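Local coordinates for conserved hypothetical protein (Pseudomonas aeruginosa, PDB 1YLL) that is of unknown function but belongs to the HutD family of the cupin clan, and may be linked to histidine utilisation, at residues W42-A47 against R109-I114; A122-L127 against W189-E194; E132-G137 against H179-A184; T141-A146 against C168-G173. One frame throughout, in Å; residues are numbered along the deposited sequence.

Interaction 1. Residues W42-A47 against R109-I114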
loop_
_atom_site.group_PDB
_atom_site.type_symbol
_atom_site.label_atom_id
_atom_site.label_comp_id
_atom_site.label_asym_id
_atom_site.label_seq_id
_atom_site.Cartn_x
_atom_site.Cartn_y
_atom_site.Cartn_z
ATOM N N TRP D 42 -14.192 5.834 26.681
ATOM C CA TRP D 42 -13.302 6.848 26.126
ATOM C C TRP D 42 -14.115 7.596 25.084
ATOM O O TRP D 42 -15.095 7.074 24.520
ATOM C CB TRP D 42 -12.002 6.267 25.522
ATOM C CG TRP D 42 -12.181 5.223 24.469
ATOM C CD1 TRP D 42 -11.992 3.874 24.615
ATOM C CD2 TRP D 42 -12.547 5.428 23.104
ATOM N NE1 TRP D 42 -12.219 3.234 23.435
ATOM C CE2 TRP D 42 -12.570 4.157 22.484
ATOM C CE3 TRP D 42 -12.863 6.565 22.337
ATOM C CZ2 TRP D 42 -12.907 3.977 21.125
ATOM C CZ3 TRP D 42 -13.188 6.387 20.991
ATOM C CH2 TRP D 42 -13.214 5.105 20.399
ATOM N N ARG D 43 -13.740 8.848 24.876
ATOM C CA ARG D 43 -14.409 9.697 23.919
ATOM C C ARG D 43 -13.383 10.633 23.294
ATOM O O ARG D 43 -12.525 11.185 24.000
ATOM C CB ARG D 43 -15.463 10.543 24.621
ATOM C CG ARG D 43 -16.201 11.500 23.746
ATOM C CD ARG D 43 -17.371 12.052 24.535
ATOM N NE ARG D 43 -17.980 13.236 23.934
ATOM C CZ ARG D 43 -17.563 14.486 24.126
ATOM N NH1 ARG D 43 -18.208 15.486 23.541
ATOM N NH2 ARG D 43 -16.501 14.746 24.868
ATOM N N LEU D 44 -13.478 10.802 21.981
ATOM C CA LEU D 44 -12.567 11.684 21.247
ATOM C C LEU D 44 -13.437 12.781 20.651
ATOM O O LEU D 44 -14.519 12.506 20.106
ATOM C CB LEU D 44 -11.903 10.897 20.109
ATOM C CG LEU D 44 -10.406 10.820 19.785
ATOM C CD1 LEU D 44 -10.209 11.133 18.287
ATOM C CD2 LEU D 44 -9.554 11.699 20.699
ATOM N N SER D 45 -12.987 14.020 20.714
ATOM C CA SER D 45 -13.817 15.090 20.176
ATOM C C SER D 45 -12.993 16.321 19.823
ATOM O O SER D 45 -11.824 16.432 20.206
ATOM C CB SER D 45 -14.844 15.517 21.233
ATOM O OG SER D 45 -14.178 15.972 22.427
ATOM N N ILE D 46 -13.635 17.229 19.083
ATOM C CA ILE D 46 -13.039 18.511 18.729
ATOM C C ILE D 46 -13.980 19.533 19.353
ATOM O O ILE D 46 -15.193 19.402 19.235
ATOM C CB ILE D 46 -13.059 18.776 17.233
ATOM C CG1 ILE D 46 -12.118 17.839 16.506
ATOM C CG2 ILE D 46 -12.656 20.236 16.965
ATOM C CD1 ILE D 46 -12.501 17.835 15.025
ATOM N N ALA D 47 -13.455 20.536 20.030
ATOM C CA ALA D 47 -14.351 21.531 20.604
ATOM C C ALA D 47 -13.963 22.903 20.091
ATOM O O ALA D 47 -12.820 23.125 19.682
ATOM C CB ALA D 47 -14.302 21.500 22.130
ATOM N N ARG D 109 -9.894 26.063 18.512
ATOM C CA ARG D 109 -10.526 24.760 18.331
ATOM C C ARG D 109 -9.518 23.838 18.975
ATOM O O ARG D 109 -8.297 24.040 18.865
ATOM C CB ARG D 109 -10.677 24.374 16.859
ATOM C CG ARG D 109 -11.587 25.314 16.075
ATOM C CD ARG D 109 -12.047 24.664 14.768
ATOM N NE ARG D 109 -13.171 23.758 15.011
ATOM C CZ ARG D 109 -13.570 22.813 14.162
ATOM N NH1 ARG D 109 -12.932 22.649 13.020
ATOM N NH2 ARG D 109 -14.608 22.039 14.455
ATOM N N ASP D 110 -10.017 22.831 19.682
ATOM C CA ASP D 110 -9.117 21.907 20.332
ATOM C C ASP D 110 -9.512 20.473 20.011
ATOM O O ASP D 110 -10.556 20.220 19.406
ATOM C CB ASP D 110 -9.077 22.117 21.857
ATOM C CG ASP D 110 -10.421 21.985 22.522
ATOM O OD1 ASP D 110 -11.270 21.155 22.095
ATOM O OD2 ASP D 110 -10.619 22.713 23.519
ATOM N N PHE D 111 -8.619 19.564 20.370
ATOM C CA PHE D 111 -8.786 18.137 20.146
ATOM C C PHE D 111 -8.716 17.539 21.559
ATOM O O PHE D 111 -7.763 17.810 22.303
ATOM C CB PHE D 111 -7.620 17.694 19.270
ATOM C CG PHE D 111 -7.563 16.228 19.018
ATOM C CD1 PHE D 111 -8.550 15.596 18.239
ATOM C CD2 PHE D 111 -6.521 15.474 19.522
ATOM C CE1 PHE D 111 -8.479 14.233 17.987
ATOM C CE2 PHE D 111 -6.445 14.100 19.263
ATOM C CZ PHE D 111 -7.425 13.487 18.503
ATOM N N ASN D 112 -9.709 16.715 21.907
ATOM C CA ASN D 112 -9.810 16.204 23.272
ATOM C C ASN D 112 -9.918 14.715 23.355
ATOM O O ASN D 112 -10.732 14.155 22.653
ATOM C CB ASN D 112 -11.110 16.725 23.911
ATOM C CG ASN D 112 -10.991 18.125 24.474
ATOM O OD1 ASN D 112 -10.315 18.342 25.476
ATOM N ND2 ASN D 112 -11.663 19.077 23.837
ATOM N N LEU D 113 -9.133 14.087 24.244
ATOM C CA LEU D 113 -9.297 12.650 24.507
ATOM C C LEU D 113 -9.771 12.634 25.963
ATOM O O LEU D 113 -9.168 13.288 26.784
ATOM C CB LEU D 113 -7.941 11.922 24.494
ATOM C CG LEU D 113 -7.808 10.391 24.330
ATOM C CD1 LEU D 113 -6.712 9.858 25.199
ATOM C CD2 LEU D 113 -9.100 9.644 24.513
ATOM N N ILE D 114 -10.865 11.938 26.259
ATOM C CA ILE D 114 -11.313 11.809 27.648
ATOM C C ILE D 114 -11.476 10.307 27.841
ATOM O O ILE D 114 -12.149 9.674 27.040
ATOM C CB ILE D 114 -12.658 12.528 27.845
ATOM C CG1 ILE D 114 -12.487 14.008 27.463
ATOM C CG2 ILE D 114 -13.176 12.372 29.314
ATOM C CD1 ILE D 114 -13.748 14.829 27.602
HETATM O O HOH W 1 -15.803 21.854 17.349
#
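L44 and F111 make the apolar meeting of this pair diagonally across the strands, L44 being paired with L113 and F111 with I46. Both methyls of L44 approach the F111 ring obliquely, CD2 reaching CZ at 3.5 Å and CD1 reaching CE1 at 3.6 Å. CG of F111 is anti to its backbone N (chi1 176°), which carries the ring along the sheet toward L44. A leucine suits the place because its forked end can touch the ring with two carbons at once. Further along the same face, the CG2 methyl of I46 sits over one face of the R109 guanidinium, 3.7 Å from NH2, while water 1 meets that group at its edge.

The other face is more polar. S45 OG lies 3.5 Å from N112 CB, and R43 runs extended beside I114 with its NH2 close to CD1. A47 N, which already bonds D110 O, also makes a weak bond to D110 OD1 at 3.1 Å, and the small methyl of A47 lies close beside this carboxylate oxygen.

Main-chain bonds fix this register in the hydrogen-bonded pairs R43–I114, S45–N112 and A47–D110, with N112 N to S45 O at 2.7 Å.

In the second shell, E28 binds R43 NE, D48 binds R109 NE, and R63 donates to N112 OD1, so the long polar groups are anchored beyond the pair. F111 also stacks on F145. Two central antiparallel strands, with L44, I46, F111 and L113 turned to a buried core, are characteristic of the beta-barrels of the cupin fold.

Interaction 2. Residues A122-L127 against W189-E194; sequences ARLQWL and WVCAVE
W126 and C191 make the main aromatic contact. The CB of C191 stands over the six-membered ring, 3.6 Å from its centroid and 1° off the normal, a CH-pi contact. Its SG lies over the five-membered ring, 3.9 Å from that centroid, a sulfur-aromatic contact. SG is anti to the backbone N (chi1 -170°), a rotation that also brings it 3.6 Å from L124 CD2. A slim, polarisable cysteine suits a place against the face of a broad indole.

Among apolar contacts, the L124 and V193 side chains cross obliquely, CD1 of L124 3.7 Å from CG2 of V193, and on the other face L127 CD1 reaches A192 CB. The W189 ring turns its edge to the main-chain C of W126.

Six main-chain bonds join R123–E194, Q125–A192 and L127–V190.

Among polar groups, R123 NH1 and NH2 both grip Q125 OE1, in the guanidinium plane, NH1 at 2.8 Å. Water 2 accepts from NH1 and donates to A192 O and, at 2.8 Å, to E194 OE1.

E194 OE1 and R123 NH2 of the second subunit form a salt bridge, reciprocally. The two R123 guanidinium groups come close, and the E194 carboxylates probably offset their like charges across the interface.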
loop_
_atom_site.group_PDB
_atom_site.type_symbol
_atom_site.label_atom_id
_atom_site.label_comp_id
_atom_site.label_asym_id
_atom_site.label_seq_id
_atom_site.Cartn_x
_atom_site.Cartn_y
_atom_site.Cartn_z
ATOM N N ALA D 122 -3.962 4.432 27.884
ATOM C CA ALA D 122 -3.874 5.321 26.718
ATOM C C ALA D 122 -2.482 5.812 26.346
ATOM O O ALA D 122 -1.583 5.874 27.188
ATOM C CB ALA D 122 -4.787 6.554 26.961
ATOM N N ARG D 123 -2.318 6.177 25.063
ATOM C CA ARG D 123 -1.069 6.776 24.593
ATOM C C ARG D 123 -1.549 7.830 23.585
ATOM O O ARG D 123 -2.511 7.600 22.844
ATOM C CB ARG D 123 -0.186 5.758 23.880
ATOM C CG ARG D 123 1.202 6.309 23.562
ATOM C CD ARG D 123 1.970 5.307 22.732
ATOM N NE ARG D 123 3.362 5.721 22.588
ATOM C CZ ARG D 123 3.816 6.634 21.715
ATOM N NH1 ARG D 123 3.005 7.261 20.863
ATOM N NH2 ARG D 123 5.121 6.910 21.706
ATOM N N LEU D 124 -0.922 8.988 23.592
ATOM C CA LEU D 124 -1.336 10.016 22.659
ATOM C C LEU D 124 -0.098 10.743 22.202
ATOM O O LEU D 124 0.701 11.210 23.040
ATOM C CB LEU D 124 -2.314 10.996 23.328
ATOM C CG LEU D 124 -2.817 12.129 22.416
ATOM C CD1 LEU D 124 -4.265 12.532 22.834
ATOM C CD2 LEU D 124 -1.874 13.367 22.416
ATOM N N GLN D 125 0.071 10.858 20.878
ATOM C CA GLN D 125 1.249 11.551 20.368
ATOM C C GLN D 125 1.011 12.253 19.030
ATOM O O GLN D 125 0.476 11.658 18.117
ATOM C CB GLN D 125 2.405 10.550 20.174
ATOM C CG GLN D 125 3.691 11.213 19.652
ATOM C CD GLN D 125 4.884 10.320 19.616
ATOM O OE1 GLN D 125 4.767 9.112 19.704
ATOM N NE2 GLN D 125 6.073 10.926 19.481
ATOM N N TRP D 126 1.406 13.519 18.942
ATOM C CA TRP D 126 1.313 14.269 17.679
ATOM C C TRP D 126 2.532 13.896 16.855
ATOM O O TRP D 126 3.644 13.910 17.362
ATOM C CB TRP D 126 1.329 15.778 17.970
ATOM C CG TRP D 126 -0.006 16.250 18.394
ATOM C CD1 TRP D 126 -0.449 16.451 19.701
ATOM C CD2 TRP D 126 -1.112 16.550 17.555
ATOM N NE1 TRP D 126 -1.738 16.866 19.694
ATOM C CE2 TRP D 126 -2.188 16.930 18.398
ATOM C CE3 TRP D 126 -1.312 16.533 16.172
ATOM C CZ2 TRP D 126 -3.440 17.290 17.895
ATOM C CZ3 TRP D 126 -2.553 16.889 15.674
ATOM C CH2 TRP D 126 -3.599 17.264 16.525
ATOM N N LEU D 127 2.292 13.525 15.590
ATOM C CA LEU D 127 3.358 13.115 14.673
ATOM C C LEU D 127 3.265 13.931 13.393
ATOM O O LEU D 127 2.182 14.112 12.861
ATOM C CB LEU D 127 3.167 11.641 14.340
ATOM C CG LEU D 127 3.253 10.675 15.535
ATOM C CD1 LEU D 127 2.661 9.310 15.158
ATOM C CD2 LEU D 127 4.688 10.554 15.973
ATOM N N TRP D 189 0.401 16.963 10.008
ATOM C CA TRP D 189 0.392 16.586 11.402
ATOM C C TRP D 189 -0.791 15.688 11.663
ATOM O O TRP D 189 -1.892 15.952 11.180
ATOM C CB TRP D 189 0.261 17.840 12.270
ATOM C CG TRP D 189 1.541 18.569 12.520
ATOM C CD1 TRP D 189 1.984 19.725 11.895
ATOM C CD2 TRP D 189 2.552 18.210 13.457
ATOM N NE1 TRP D 189 3.203 20.095 12.399
ATOM C CE2 TRP D 189 3.579 19.186 13.358
ATOM C CE3 TRP D 189 2.701 17.152 14.378
ATOM C CZ2 TRP D 189 4.733 19.137 14.144
ATOM C CZ3 TRP D 189 3.842 17.098 15.149
ATOM C CH2 TRP D 189 4.855 18.088 15.035
ATOM N N VAL D 190 -0.545 14.627 12.427
ATOM C CA VAL D 190 -1.591 13.680 12.834
ATOM C C VAL D 190 -1.441 13.430 14.323
ATOM O O VAL D 190 -0.388 13.682 14.885
ATOM C CB VAL D 190 -1.472 12.294 12.091
ATOM C CG1 VAL D 190 -1.602 12.492 10.570
ATOM C CG2 VAL D 190 -0.163 11.657 12.375
ATOM N N CYS D 191 -2.517 12.967 14.969
ATOM C CA CYS D 191 -2.430 12.633 16.381
ATOM C C CYS D 191 -2.828 11.172 16.473
ATOM O O CYS D 191 -3.950 10.784 16.085
ATOM C CB CYS D 191 -3.353 13.496 17.200
ATOM S SG CYS D 191 -3.032 13.277 19.003
ATOM N N ALA D 192 -1.889 10.367 16.943
ATOM C CA ALA D 192 -2.096 8.938 17.089
ATOM C C ALA D 192 -2.519 8.692 18.533
ATOM O O ALA D 192 -1.740 8.969 19.448
ATOM C CB ALA D 192 -0.804 8.210 16.794
ATOM N N VAL D 193 -3.721 8.153 18.709
ATOM C CA VAL D 193 -4.252 7.848 20.049
ATOM C C VAL D 193 -4.440 6.322 20.130
ATOM O O VAL D 193 -5.157 5.760 19.307
ATOM C CB VAL D 193 -5.599 8.548 20.270
ATOM C CG1 VAL D 193 -6.181 8.145 21.636
ATOM C CG2 VAL D 193 -5.388 10.057 20.273
ATOM N N GLU D 194 -3.803 5.663 21.102
ATOM C CA GLU D 194 -3.930 4.210 21.217
ATOM C C GLU D 194 -4.485 3.902 22.588
ATOM O O GLU D 194 -4.078 4.518 23.577
ATOM C CB GLU D 194 -2.566 3.534 20.958
ATOM C CG GLU D 194 -2.081 3.896 19.538
ATOM C CD GLU D 194 -0.600 3.670 19.270
ATOM O OE1 GLU D 194 0.051 4.577 18.645
ATOM O OE2 GLU D 194 -0.107 2.592 19.651
HETATM O O HOH W 2 0.128 6.847 20.276
#

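Interaction 3. Residues E132-G137 against H179-A184; sequences ELDWHG and HWRLTA
D134 and R181 lie side by side on the face they share with E132 and H179, and R181 can be followed outward from its backbone. CB rests 4.0 Å from D134 CB. CG, anti to the backbone N, runs past L133 O, and CD comes 3.2 Å from E132 OE2. The chain then bends at chi3 (-57°), folding the guanidinium back so that D134 CB lies over one of its faces. At the tip, NH1 makes long salt bridges to E132 OE2 and D134 OD1, the first from well out of the guanidinium plane, so it rests on charge alone. NH2 reaches water 3 weakly. A long arginine suits this place, since it can lie between two acids.

H179 completes the group. Its NE2 donates to D134 OD2 at 2.7 Å, meeting the anti side of the carboxylate, and its ring makes an offset stack with H136, centroids 4.0 Å apart and planes at 9°.

On the opposite face W180 CB stands over the six-membered ring of W135, 3.7 Å from its centroid, and L182 CD1 touches the edge of that ring. R123 of the second subunit makes a cation-pi contact with W135.

Four main-chain bonds set the register. The polar face thus depends on one short, directed bond and looser electrostatics; the two carboxylates probably help to balance the charge of R181, while the water suggests that solvent shares in the network.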
loop_
_atom_site.group_PDB
_atom_site.type_symbol
_atom_site.label_atom_id
_atom_site.label_comp_id
_atom_site.label_asym_id
_atom_site.label_seq_id
_atom_site.Cartn_x
_atom_site.Cartn_y
_atom_site.Cartn_z
ATOM N N GLU D 132 6.924 9.818 4.827
ATOM C CA GLU D 132 6.488 8.518 5.345
ATOM C C GLU D 132 6.939 8.308 6.784
ATOM O O GLU D 132 7.949 8.870 7.213
ATOM C CB GLU D 132 7.095 7.434 4.453
ATOM C CG GLU D 132 6.774 5.978 4.739
ATOM C CD GLU D 132 7.455 5.046 3.712
ATOM O OE1 GLU D 132 8.709 5.012 3.678
ATOM O OE2 GLU D 132 6.745 4.362 2.931
ATOM N N LEU D 133 6.164 7.524 7.533
ATOM C CA LEU D 133 6.547 7.164 8.893
ATOM C C LEU D 133 5.790 5.889 9.223
ATOM O O LEU D 133 4.741 5.646 8.639
ATOM C CB LEU D 133 6.222 8.288 9.896
ATOM C CG LEU D 133 4.830 8.640 10.415
ATOM C CD1 LEU D 133 4.252 7.519 11.279
ATOM C CD2 LEU D 133 4.943 9.941 11.274
ATOM N N ASP D 134 6.319 5.068 10.129
ATOM C CA ASP D 134 5.647 3.833 10.493
ATOM C C ASP D 134 6.004 3.442 11.921
ATOM O O ASP D 134 6.976 3.947 12.498
ATOM C CB ASP D 134 6.065 2.680 9.554
ATOM C CG ASP D 134 7.474 2.154 9.833
ATOM O OD1 ASP D 134 8.449 2.934 9.793
ATOM O OD2 ASP D 134 7.610 0.941 10.095
ATOM N N TRP D 135 5.189 2.572 12.506
ATOM C CA TRP D 135 5.489 2.052 13.830
ATOM C C TRP D 135 4.793 0.705 13.935
ATOM O O TRP D 135 3.955 0.365 13.089
ATOM C CB TRP D 135 4.970 2.998 14.942
ATOM C CG TRP D 135 3.490 3.011 15.176
ATOM C CD1 TRP D 135 2.805 2.208 16.039
ATOM C CD2 TRP D 135 2.525 3.859 14.550
ATOM N NE1 TRP D 135 1.455 2.513 15.995
ATOM C CE2 TRP D 135 1.260 3.523 15.092
ATOM C CE3 TRP D 135 2.603 4.874 13.582
ATOM C CZ2 TRP D 135 0.077 4.169 14.705
ATOM C CZ3 TRP D 135 1.408 5.521 13.193
ATOM C CH2 TRP D 135 0.173 5.158 13.761
ATOM N N HIS D 136 5.198 -0.082 14.928
ATOM C CA HIS D 136 4.551 -1.364 15.202
ATOM C C HIS D 136 3.928 -1.231 16.578
ATOM O O HIS D 136 4.562 -0.706 17.484
ATOM C CB HIS D 136 5.555 -2.521 15.244
ATOM C CG HIS D 136 6.140 -2.863 13.911
ATOM N ND1 HIS D 136 5.812 -4.011 13.203
ATOM C CD2 HIS D 136 7.056 -2.211 13.163
ATOM C CE1 HIS D 136 6.505 -4.044 12.075
ATOM N NE2 HIS D 136 7.265 -2.968 12.024
ATOM N N GLY D 137 2.708 -1.712 16.755
ATOM C CA GLY D 137 2.115 -1.615 18.085
ATOM C C GLY D 137 1.088 -2.693 18.314
ATOM O O GLY D 137 0.511 -3.180 17.370
ATOM N N HIS D 179 1.441 -3.387 12.082
ATOM C CA HIS D 179 2.415 -2.530 11.435
ATOM C C HIS D 179 1.659 -1.425 10.712
ATOM O O HIS D 179 0.964 -1.659 9.721
ATOM C CB HIS D 179 3.301 -3.305 10.442
ATOM C CG HIS D 179 4.399 -2.473 9.871
ATOM N ND1 HIS D 179 5.131 -2.856 8.767
ATOM C CD2 HIS D 179 4.877 -1.257 10.238
ATOM C CE1 HIS D 179 6.009 -1.909 8.474
ATOM N NE2 HIS D 179 5.874 -0.929 9.353
ATOM N N TRP D 180 1.760 -0.213 11.244
ATOM C CA TRP D 180 1.086 0.953 10.688
ATOM C C TRP D 180 2.039 1.863 9.929
ATOM O O TRP D 180 3.102 2.211 10.445
ATOM C CB TRP D 180 0.463 1.805 11.816
ATOM C CG TRP D 180 -0.618 1.141 12.576
ATOM C CD1 TRP D 180 -0.522 0.517 13.792
ATOM C CD2 TRP D 180 -1.987 1.076 12.194
ATOM N NE1 TRP D 180 -1.755 0.077 14.187
ATOM C CE2 TRP D 180 -2.675 0.405 13.225
ATOM C CE3 TRP D 180 -2.699 1.527 11.072
ATOM C CZ2 TRP D 180 -4.055 0.170 13.174
ATOM C CZ3 TRP D 180 -4.093 1.292 11.020
ATOM C CH2 TRP D 180 -4.741 0.624 12.063
ATOM N N ARG D 181 1.643 2.292 8.729
ATOM C CA ARG D 181 2.473 3.190 7.942
ATOM C C ARG D 181 1.644 4.352 7.410
ATOM O O ARG D 181 0.559 4.147 6.889
ATOM C CB ARG D 181 3.136 2.452 6.772
ATOM C CG ARG D 181 4.054 3.393 5.962
ATOM C CD ARG D 181 4.666 2.707 4.742
ATOM N NE ARG D 181 5.425 1.522 5.104
ATOM C CZ ARG D 181 6.553 1.536 5.810
ATOM N NH1 ARG D 181 7.069 2.687 6.231
ATOM N NH2 ARG D 181 7.160 0.392 6.107
ATOM N N LEU D 182 2.134 5.576 7.572
ATOM C CA LEU D 182 1.415 6.734 7.077
ATOM C C LEU D 182 2.289 7.398 6.034
ATOM O O LEU D 182 3.514 7.447 6.168
ATOM C CB LEU D 182 1.173 7.747 8.192
ATOM C CG LEU D 182 0.505 7.182 9.444
ATOM C CD1 LEU D 182 0.412 8.312 10.459
ATOM C CD2 LEU D 182 -0.836 6.634 9.149
ATOM N N THR D 183 1.645 7.936 5.012
ATOM C CA THR D 183 2.377 8.623 3.969
ATOM C C THR D 183 1.661 9.926 3.616
ATOM O O THR D 183 0.441 10.030 3.752
ATOM C CB THR D 183 2.499 7.727 2.741
ATOM O OG1 THR D 183 3.192 8.439 1.715
ATOM C CG2 THR D 183 1.144 7.328 2.252
ATOM N N ALA D 184 2.430 10.938 3.222
ATOM C CA ALA D 184 1.847 12.221 2.848
ATOM C C ALA D 184 2.746 12.952 1.846
ATOM O O ALA D 184 3.958 12.861 1.928
ATOM C CB ALA D 184 1.652 13.074 4.094
HETATM O O HOH W 3 9.455 -0.456 8.503
HETATM O O HOH W 4 -1.867 -1.310 17.038
#

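Interaction 4. Residues T141-A146 against C168-G173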
loop_
_atom_site.group_PDB
_atom_site.type_symbol
_atom_site.label_atom_id
_atom_site.label_comp_id
_atom_site.label_asym_id
_atom_site.label_seq_id
_atom_site.Cartn_x
_atom_site.Cartn_y
_atom_site.Cartn_z
ATOM N N THR D 141 -7.014 -0.656 20.160
ATOM C CA THR D 141 -7.751 0.440 19.541
ATOM C C THR D 141 -6.813 1.545 19.084
ATOM O O THR D 141 -5.927 1.954 19.845
ATOM C CB THR D 141 -8.778 1.040 20.511
ATOM O OG1 THR D 141 -9.837 0.094 20.728
ATOM C CG2 THR D 141 -9.376 2.332 19.930
ATOM N N LEU D 142 -6.959 1.970 17.832
ATOM C CA LEU D 142 -6.176 3.083 17.309
ATOM C C LEU D 142 -7.101 4.151 16.720
ATOM O O LEU D 142 -7.956 3.864 15.895
ATOM C CB LEU D 142 -5.149 2.648 16.237
ATOM C CG LEU D 142 -4.542 3.833 15.435
ATOM C CD1 LEU D 142 -3.650 4.678 16.344
ATOM C CD2 LEU D 142 -3.715 3.364 14.254
ATOM N N LEU D 143 -6.951 5.393 17.182
ATOM C CA LEU D 143 -7.697 6.493 16.617
ATOM C C LEU D 143 -6.581 7.350 16.002
ATOM O O LEU D 143 -5.634 7.748 16.686
ATOM C CB LEU D 143 -8.431 7.277 17.716
ATOM C CG LEU D 143 -9.405 6.419 18.522
ATOM C CD1 LEU D 143 -9.877 7.158 19.769
ATOM C CD2 LEU D 143 -10.556 6.056 17.605
ATOM N N LEU D 144 -6.644 7.604 14.695
ATOM C CA LEU D 144 -5.587 8.391 14.055
ATOM C C LEU D 144 -6.247 9.623 13.437
ATOM O O LEU D 144 -6.937 9.529 12.424
ATOM C CB LEU D 144 -4.879 7.533 12.981
ATOM C CG LEU D 144 -3.587 8.054 12.367
ATOM C CD1 LEU D 144 -3.867 9.308 11.586
ATOM C CD2 LEU D 144 -2.533 8.335 13.449
ATOM N N PHE D 145 -6.073 10.769 14.093
ATOM C CA PHE D 145 -6.703 12.013 13.687
ATOM C C PHE D 145 -5.776 12.833 12.809
ATOM O O PHE D 145 -4.638 13.034 13.171
ATOM C CB PHE D 145 -7.019 12.826 14.938
ATOM C CG PHE D 145 -7.586 14.194 14.652
ATOM C CD1 PHE D 145 -8.920 14.349 14.316
ATOM C CD2 PHE D 145 -6.764 15.330 14.750
ATOM C CE1 PHE D 145 -9.453 15.621 14.081
ATOM C CE2 PHE D 145 -7.290 16.619 14.520
ATOM C CZ PHE D 145 -8.610 16.763 14.191
ATOM N N ALA D 146 -6.247 13.279 11.641
ATOM C CA ALA D 146 -5.402 14.095 10.766
ATOM C C ALA D 146 -5.743 15.560 10.953
ATOM O O ALA D 146 -6.890 15.937 10.742
ATOM C CB ALA D 146 -5.641 13.709 9.291
ATOM N N CYS D 168 -10.680 11.098 10.786
ATOM C CA CYS D 168 -10.060 10.245 11.786
ATOM C C CYS D 168 -10.268 8.751 11.544
ATOM O O CYS D 168 -11.385 8.282 11.421
ATOM C CB CYS D 168 -10.616 10.636 13.159
ATOM S SG CYS D 168 -9.892 9.819 14.658
ATOM N N LEU D 169 -9.177 8.011 11.477
ATOM C CA LEU D 169 -9.293 6.577 11.329
ATOM C C LEU D 169 -9.680 6.031 12.692
ATOM O O LEU D 169 -9.168 6.488 13.705
ATOM C CB LEU D 169 -7.961 5.965 10.953
ATOM C CG LEU D 169 -8.036 4.434 10.996
ATOM C CD1 LEU D 169 -8.226 3.932 9.580
ATOM C CD2 LEU D 169 -6.806 3.841 11.602
ATOM N N CYS D 170 -10.602 5.075 12.731
ATOM C CA CYS D 170 -10.957 4.462 14.014
ATOM C C CYS D 170 -10.837 2.963 13.806
ATOM O O CYS D 170 -11.589 2.403 13.005
ATOM C CB CYS D 170 -12.399 4.800 14.427
ATOM S SG CYS D 170 -12.925 4.028 16.044
ATOM N N ALA D 171 -9.879 2.323 14.477
ATOM C CA ALA D 171 -9.703 0.872 14.381
ATOM C C ALA D 171 -9.875 0.257 15.770
ATOM O O ALA D 171 -9.187 0.619 16.728
ATOM C CB ALA D 171 -8.324 0.522 13.820
ATOM N N GLU D 172 -10.798 -0.687 15.884
ATOM C CA GLU D 172 -11.049 -1.301 17.177
ATOM C C GLU D 172 -10.956 -2.808 17.069
ATOM O O GLU D 172 -11.083 -3.347 15.985
ATOM C CB GLU D 172 -12.455 -0.943 17.679
ATOM C CG GLU D 172 -12.580 0.336 18.473
ATOM C CD GLU D 172 -14.012 0.550 18.946
ATOM O OE1 GLU D 172 -14.890 0.743 18.083
ATOM O OE2 GLU D 172 -14.257 0.511 20.173
ATOM N N GLY D 173 -10.727 -3.458 18.198
ATOM C CA GLY D 173 -10.655 -4.908 18.231
ATOM C C GLY D 173 -9.468 -5.517 17.521
ATOM O O GLY D 173 -9.531 -6.663 17.067
HETATM O O HOH W 5 -10.677 -2.414 20.981
#
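This is an antiparallel strand pair of a beta-barrel, consistent with the C-terminal cupin domain of the HutD family, joining L142 to A171 and L144 to L169 as hydrogen-bonded pairs. Four backbone bonds tie them; A171 N to L142 O is 2.8 Å and nearly straight at 170°.

L143 and C170 meet on one face. L143 CD2 touches C170 SG at 3.5 Å, because chi1 of -59° sets its CG beside the backbone N and the branch swings over the neighbouring strand. On this same face C168 SG lies 4.2 Å from CB of both L143 and F145, and C168 CB approaches the F145 ring at its edge. Cysteines are compact and weakly polar, so they fill the space beside larger leucine and phenylalanine side chains.

On the opposite face these strands contribute only aliphatic side chains. L142 and L169 cross at about a right angle, with their CD2 methyls 4.1 Å apart, while L144 CB faces L169 CB at 4.0 Å. The small A171 lies on the same face.

At the end where the second strand gives way to a loop, T141 lies alongside E172, OG1 being 3.6 Å from CG. Water 5 links T141 OG1, at 2.7 Å, to G173 N, joining the strand to the segment that follows 168-171.

Strand 187-197 flanks 141-146 and strand 6-9 flanks 168-171. L143 and F145 pack toward strand 42-49, while L142, L169 and A171 pack against W180 of strand 178-184.

Interactions 2 and 4 are continuous: strands 187-197 and 141-146 are neighbours in one sheet, with C191 N 2.8 Å from F145 O, a probable hydrogen bond. Interaction 1 packs against both, F111 CE2 lying 3.5 Å from C191 SG and F111 CE1 3.5 Å from F145 CG, so that F111 joins the two sheets. Interaction 3 covers the other side of interaction 4, W180 CE2 coming 3.3 Å from L142 CD2, and its nearest atoms stay about 12 Å from interaction 1. Along the chain, interaction 4 is nested within interaction 3, and 3 within 2. Interactions 2 and 3 both reach the second subunit.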